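Local coordinates for zinc chaperone AztD (Citrobacter koseri, PDB 6CMK), which acts as a periplasmic zinc chaperone, handing one zinc ion directly to the solute-binding protein AztC of the AztABCD transport system, at residues V64-T78 and A81-S94. Sequence-based numbering, arbitrary orientation.
Sequences VKGPANLSRSESGAT and AIQGSAGVVSTIAS
Strand 69-72 runs antiparallel to strand 81-83 in one blade of the beta propeller, their axes 4.8 Å apart at closest and 150° between their directions. Asn69 and Ile82 form a hydrogen-bonded pair, with Asn69 N to Ile82 O and Ile82 N to Asn69 O both at 2.8 Å; Leu70 and Ala81 make the next, non-hydrogen-bonded pair. The chain then turns through 73-77, and Thr78 pairs with Ala93 of the following strand, so the two segments meet along successive strands of the same meander. Beside that pair Ser94 N gives its hydrogen to Ala77 O.

Gln83 ties the loop before the first strand to this sheet. Its CG is anti to the carbonyl carbon (chi1 -60°) and its extended chain reaches the backbone of 65-66, where OE1 receives two backbone N-H groups, Lys65 N at 2.8 Å and Gly66 N at 3.0 Å. The NE2 end is held as well, by Ala81 O and Ser90 OG, both close to the amide plane; four bonds therefore fix the rotation of this buried amide, a task that needs a donor and an acceptor on one flat group. Val64 lays its CB and CG2 against that amide and its CG1 near Ser90.

Lys65 stretches its methylenes over the Ala86 methyl, small enough to lie close against them, and its ammonium reaches Ala86 O. Gly66 suits its place because a beta carbon there would collide with Ala86. On one face of the sheet the Ala81 methyl touches both Ala68 CB and Leu70 CD2; on the other, Asn69 turns to Asn394, with a zinc ion about 8 Å from its side chain. At the far end, Ser94 OG donates to a lone pair of Gly76 O, 2.7 Å away.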
loop_
_atom_site.group_PDB
_atom_site.type_symbol
_atom_site.label_atom_id
_atom_site.label_comp_id
_atom_site.label_asym_id
_atom_site.label_seq_id
_atom_site.Cartn_x
_atom_site.Cartn_y
_atom_site.Cartn_z
ATOM N N VAL B 64 21.838 -14.488 18.324
ATOM C CA VAL B 64 21.008 -13.866 19.345
ATOM C C VAL B 64 21.160 -14.710 20.605
ATOM O O VAL B 64 22.106 -15.499 20.716
ATOM C CB VAL B 64 19.546 -13.728 18.872
ATOM C CG1 VAL B 64 19.460 -12.742 17.711
ATOM C CG2 VAL B 64 18.947 -15.070 18.458
ATOM N N LYS B 65 20.250 -14.555 21.563
ATOM C CA LYS B 65 20.445 -15.173 22.869
ATOM C C LYS B 65 19.786 -16.544 22.977
ATOM O O LYS B 65 20.342 -17.443 23.621
ATOM C CB LYS B 65 19.919 -14.241 23.968
ATOM C CG LYS B 65 20.106 -14.779 25.387
ATOM C CD LYS B 65 19.554 -13.823 26.448
ATOM C CE LYS B 65 19.449 -14.510 27.809
ATOM N NZ LYS B 65 18.713 -13.693 28.818
ATOM N N GLY B 66 18.617 -16.726 22.369
ATOM C CA GLY B 66 17.939 -18.001 22.378
ATOM C C GLY B 66 17.289 -18.295 21.039
ATOM O O GLY B 66 17.221 -17.431 20.164
ATOM N N PRO B 67 16.801 -19.523 20.846
ATOM C CA PRO B 67 16.055 -19.825 19.619
ATOM C C PRO B 67 14.853 -18.907 19.497
ATOM O O PRO B 67 14.184 -18.604 20.484
ATOM C CB PRO B 67 15.636 -21.289 19.802
ATOM C CG PRO B 67 16.552 -21.830 20.837
ATOM C CD PRO B 67 16.903 -20.690 21.735
ATOM N N ALA B 68 14.574 -18.474 18.264
ATOM C CA ALA B 68 13.637 -17.392 18.022
ATOM C C ALA B 68 12.423 -17.842 17.225
ATOM O O ALA B 68 12.499 -18.754 16.397
ATOM C CB ALA B 68 14.307 -16.239 17.257
ATOM N N ASN B 69 11.303 -17.172 17.493
ATOM C CA ASN B 69 10.174 -17.074 16.586
ATOM C C ASN B 69 10.291 -15.742 15.851
ATOM O O ASN B 69 10.823 -14.771 16.389
ATOM C CB ASN B 69 8.840 -17.159 17.344
ATOM C CG ASN B 69 8.627 -18.506 18.040
ATOM O OD1 ASN B 69 7.911 -18.583 19.042
ATOM N ND2 ASN B 69 9.242 -19.566 17.520
ATOM N N LEU B 70 9.821 -15.694 14.610
ATOM C CA LEU B 70 10.069 -14.535 13.763
ATOM C C LEU B 70 8.772 -13.879 13.325
ATOM O O LEU B 70 7.793 -14.559 12.997
ATOM C CB LEU B 70 10.888 -14.918 12.515
ATOM C CG LEU B 70 12.295 -15.459 12.776
ATOM C CD1 LEU B 70 12.954 -15.913 11.492
ATOM C CD2 LEU B 70 13.155 -14.411 13.440
ATOM N N SER B 71 8.788 -12.544 13.303
ATOM C CA SER B 71 7.696 -11.749 12.769
ATOM C C SER B 71 8.270 -10.612 11.937
ATOM O O SER B 71 9.316 -10.046 12.271
ATOM C CB SER B 71 6.808 -11.162 13.876
ATOM O OG SER B 71 6.105 -12.164 14.584
ATOM N N ARG B 72 7.566 -10.265 10.866
ATOM C CA ARG B 72 7.924 -9.115 10.053
ATOM C C ARG B 72 6.939 -7.984 10.292
ATOM O O ARG B 72 5.786 -8.205 10.660
ATOM C CB ARG B 72 7.940 -9.451 8.555
ATOM C CG ARG B 72 6.617 -9.956 7.998
ATOM C CD ARG B 72 6.560 -9.838 6.477
ATOM N NE ARG B 72 6.333 -8.458 6.037
ATOM C CZ ARG B 72 6.326 -8.078 4.762
ATOM N NH1 ARG B 72 6.543 -8.962 3.796
ATOM N NH2 ARG B 72 6.094 -6.814 4.442
ATOM N N SER B 73 7.412 -6.766 10.057
ATOM C CA SER B 73 6.535 -5.608 10.049
ATOM C C SER B 73 5.768 -5.547 8.735
ATOM O O SER B 73 6.155 -6.155 7.735
ATOM C CB SER B 73 7.330 -4.320 10.217
ATOM O OG SER B 73 8.111 -4.084 9.061
ATOM N N GLU B 74 4.672 -4.795 8.748
ATOM C CA GLU B 74 3.916 -4.585 7.514
ATOM C C GLU B 74 4.774 -3.928 6.439
ATOM O O GLU B 74 4.714 -4.319 5.265
ATOM C CB GLU B 74 2.669 -3.750 7.801
ATOM C CG GLU B 74 1.620 -4.493 8.599
ATOM C CD GLU B 74 0.296 -3.774 8.696
ATOM O OE1 GLU B 74 0.279 -2.520 8.712
ATOM O OE2 GLU B 74 -0.736 -4.482 8.762
ATOM N N SER B 75 5.571 -2.920 6.812
ATOM C CA SER B 75 6.440 -2.262 5.845
ATOM C C SER B 75 7.506 -3.199 5.313
ATOM O O SER B 75 8.085 -2.918 4.257
ATOM C CB SER B 75 7.133 -1.051 6.471
ATOM O OG SER B 75 8.203 -1.456 7.312
ATOM N N GLY B 76 7.808 -4.274 6.051
ATOM C CA GLY B 76 8.903 -5.165 5.748
ATOM C C GLY B 76 10.278 -4.646 6.107
ATOM O O GLY B 76 11.270 -5.323 5.814
ATOM N N ALA B 77 10.380 -3.473 6.729
ATOM C CA ALA B 77 11.694 -2.921 7.016
ATOM C C ALA B 77 12.318 -3.531 8.264
ATOM O O ALA B 77 13.538 -3.446 8.430
ATOM C CB ALA B 77 11.616 -1.400 7.167
ATOM N N THR B 78 11.523 -4.150 9.140
ATOM C CA THR B 78 12.055 -4.738 10.364
ATOM C C THR B 78 11.546 -6.157 10.537
ATOM O O THR B 78 10.416 -6.478 10.153
ATOM C CB THR B 78 11.689 -3.907 11.598
ATOM O OG1 THR B 78 10.270 -3.802 11.718
ATOM C CG2 THR B 78 12.302 -2.519 11.501
ATOM N N ALA B 81 12.705 -10.943 16.371
ATOM C CA ALA B 81 13.090 -12.301 16.738
ATOM C C ALA B 81 12.759 -12.477 18.218
ATOM O O ALA B 81 13.497 -12.005 19.093
ATOM C CB ALA B 81 14.568 -12.544 16.443
ATOM N N ILE B 82 11.637 -13.134 18.483
ATOM C CA ILE B 82 11.119 -13.299 19.833
ATOM C C ILE B 82 11.743 -14.559 20.419
ATOM O O ILE B 82 11.584 -15.656 19.866
ATOM C CB ILE B 82 9.582 -13.383 19.831
ATOM C CG1 ILE B 82 8.936 -12.042 19.453
ATOM C CG2 ILE B 82 9.071 -13.773 21.215
ATOM C CD1 ILE B 82 8.973 -11.656 17.977
ATOM N N GLN B 83 12.439 -14.407 21.547
ATOM C CA GLN B 83 13.187 -15.490 22.188
ATOM C C GLN B 83 12.589 -15.752 23.570
ATOM O O GLN B 83 13.069 -15.245 24.584
ATOM C CB GLN B 83 14.658 -15.116 22.253
ATOM C CG GLN B 83 15.267 -14.880 20.876
ATOM C CD GLN B 83 16.414 -13.896 20.894
ATOM O OE1 GLN B 83 17.442 -14.142 21.508
ATOM N NE2 GLN B 83 16.232 -12.759 20.221
ATOM N N GLY B 84 11.540 -16.571 23.599
ATOM C CA GLY B 84 10.774 -16.743 24.825
ATOM C C GLY B 84 11.613 -17.230 25.988
ATOM O O GLY B 84 11.486 -16.726 27.107
ATOM N N SER B 85 12.493 -18.202 25.741
ATOM C CA SER B 85 13.283 -18.776 26.823
ATOM C C SER B 85 14.427 -17.873 27.257
ATOM O O SER B 85 14.948 -18.046 28.363
ATOM C CB SER B 85 13.842 -20.139 26.411
ATOM O OG SER B 85 14.723 -20.032 25.307
ATOM N N ALA B 86 14.825 -16.915 26.423
ATOM C CA ALA B 86 15.940 -16.036 26.733
ATOM C C ALA B 86 15.506 -14.699 27.314
ATOM O O ALA B 86 16.367 -13.925 27.741
ATOM C CB ALA B 86 16.779 -15.798 25.475
ATOM N N GLY B 87 14.205 -14.409 27.334
ATOM C CA GLY B 87 13.712 -13.177 27.925
ATOM C C GLY B 87 13.976 -11.929 27.112
ATOM O O GLY B 87 14.103 -10.841 27.684
ATOM N N VAL B 88 14.049 -12.043 25.788
ATOM C CA VAL B 88 14.453 -10.909 24.967
ATOM C C VAL B 88 13.787 -11.011 23.609
ATOM O O VAL B 88 13.491 -12.104 23.121
ATOM C CB VAL B 88 15.991 -10.850 24.814
ATOM C CG1 VAL B 88 16.493 -12.055 24.028
ATOM C CG2 VAL B 88 16.425 -9.547 24.161
ATOM N N VAL B 89 13.567 -9.856 22.995
ATOM C CA VAL B 89 13.178 -9.761 21.594
ATOM C C VAL B 89 14.249 -8.929 20.906
ATOM O O VAL B 89 14.543 -7.809 21.342
ATOM C CB VAL B 89 11.786 -9.131 21.418
ATOM C CG1 VAL B 89 11.368 -9.150 19.954
ATOM C CG2 VAL B 89 10.762 -9.848 22.288
ATOM N N SER B 90 14.858 -9.489 19.866
ATOM C CA SER B 90 15.862 -8.796 19.076
ATOM C C SER B 90 15.208 -8.240 17.826
ATOM O O SER B 90 14.148 -8.701 17.402
ATOM C CB SER B 90 17.009 -9.726 18.673
ATOM O OG SER B 90 17.681 -10.235 19.803
ATOM N N THR B 91 15.861 -7.246 17.235
ATOM C CA THR B 91 15.300 -6.531 16.100
ATOM C C THR B 91 16.330 -6.447 14.989
ATOM O O THR B 91 17.490 -6.101 15.227
ATOM C CB THR B 91 14.846 -5.141 16.524
ATOM O OG1 THR B 91 15.986 -4.312 16.756
ATOM C CG2 THR B 91 14.052 -5.253 17.801
ATOM N N ILE B 92 15.889 -6.750 13.774
ATOM C CA ILE B 92 16.731 -6.793 12.588
ATOM C C ILE B 92 16.183 -5.789 11.583
ATOM O O ILE B 92 14.975 -5.769 11.313
ATOM C CB ILE B 92 16.756 -8.211 11.983
ATOM C CG1 ILE B 92 17.460 -9.189 12.925
ATOM C CG2 ILE B 92 17.434 -8.219 10.609
ATOM C CD1 ILE B 92 17.202 -10.659 12.587
ATOM N N ALA B 93 17.065 -4.967 11.023
ATOM C CA ALA B 93 16.702 -4.169 9.859
ATOM C C ALA B 93 16.868 -5.042 8.625
ATOM O O ALA B 93 17.967 -5.531 8.339
ATOM C CB ALA B 93 17.555 -2.909 9.757
ATOM N N SER B 94 15.770 -5.266 7.912
ATOM C CA SER B 94 15.798 -6.212 6.805
ATOM C C SER B 94 16.712 -5.746 5.684
ATOM O O SER B 94 17.239 -6.573 4.927
ATOM C CB SER B 94 14.390 -6.406 6.270
ATOM O OG SER B 94 13.965 -5.230 5.598
HETATM O O HOH W 1 14.613 -18.323 23.246
#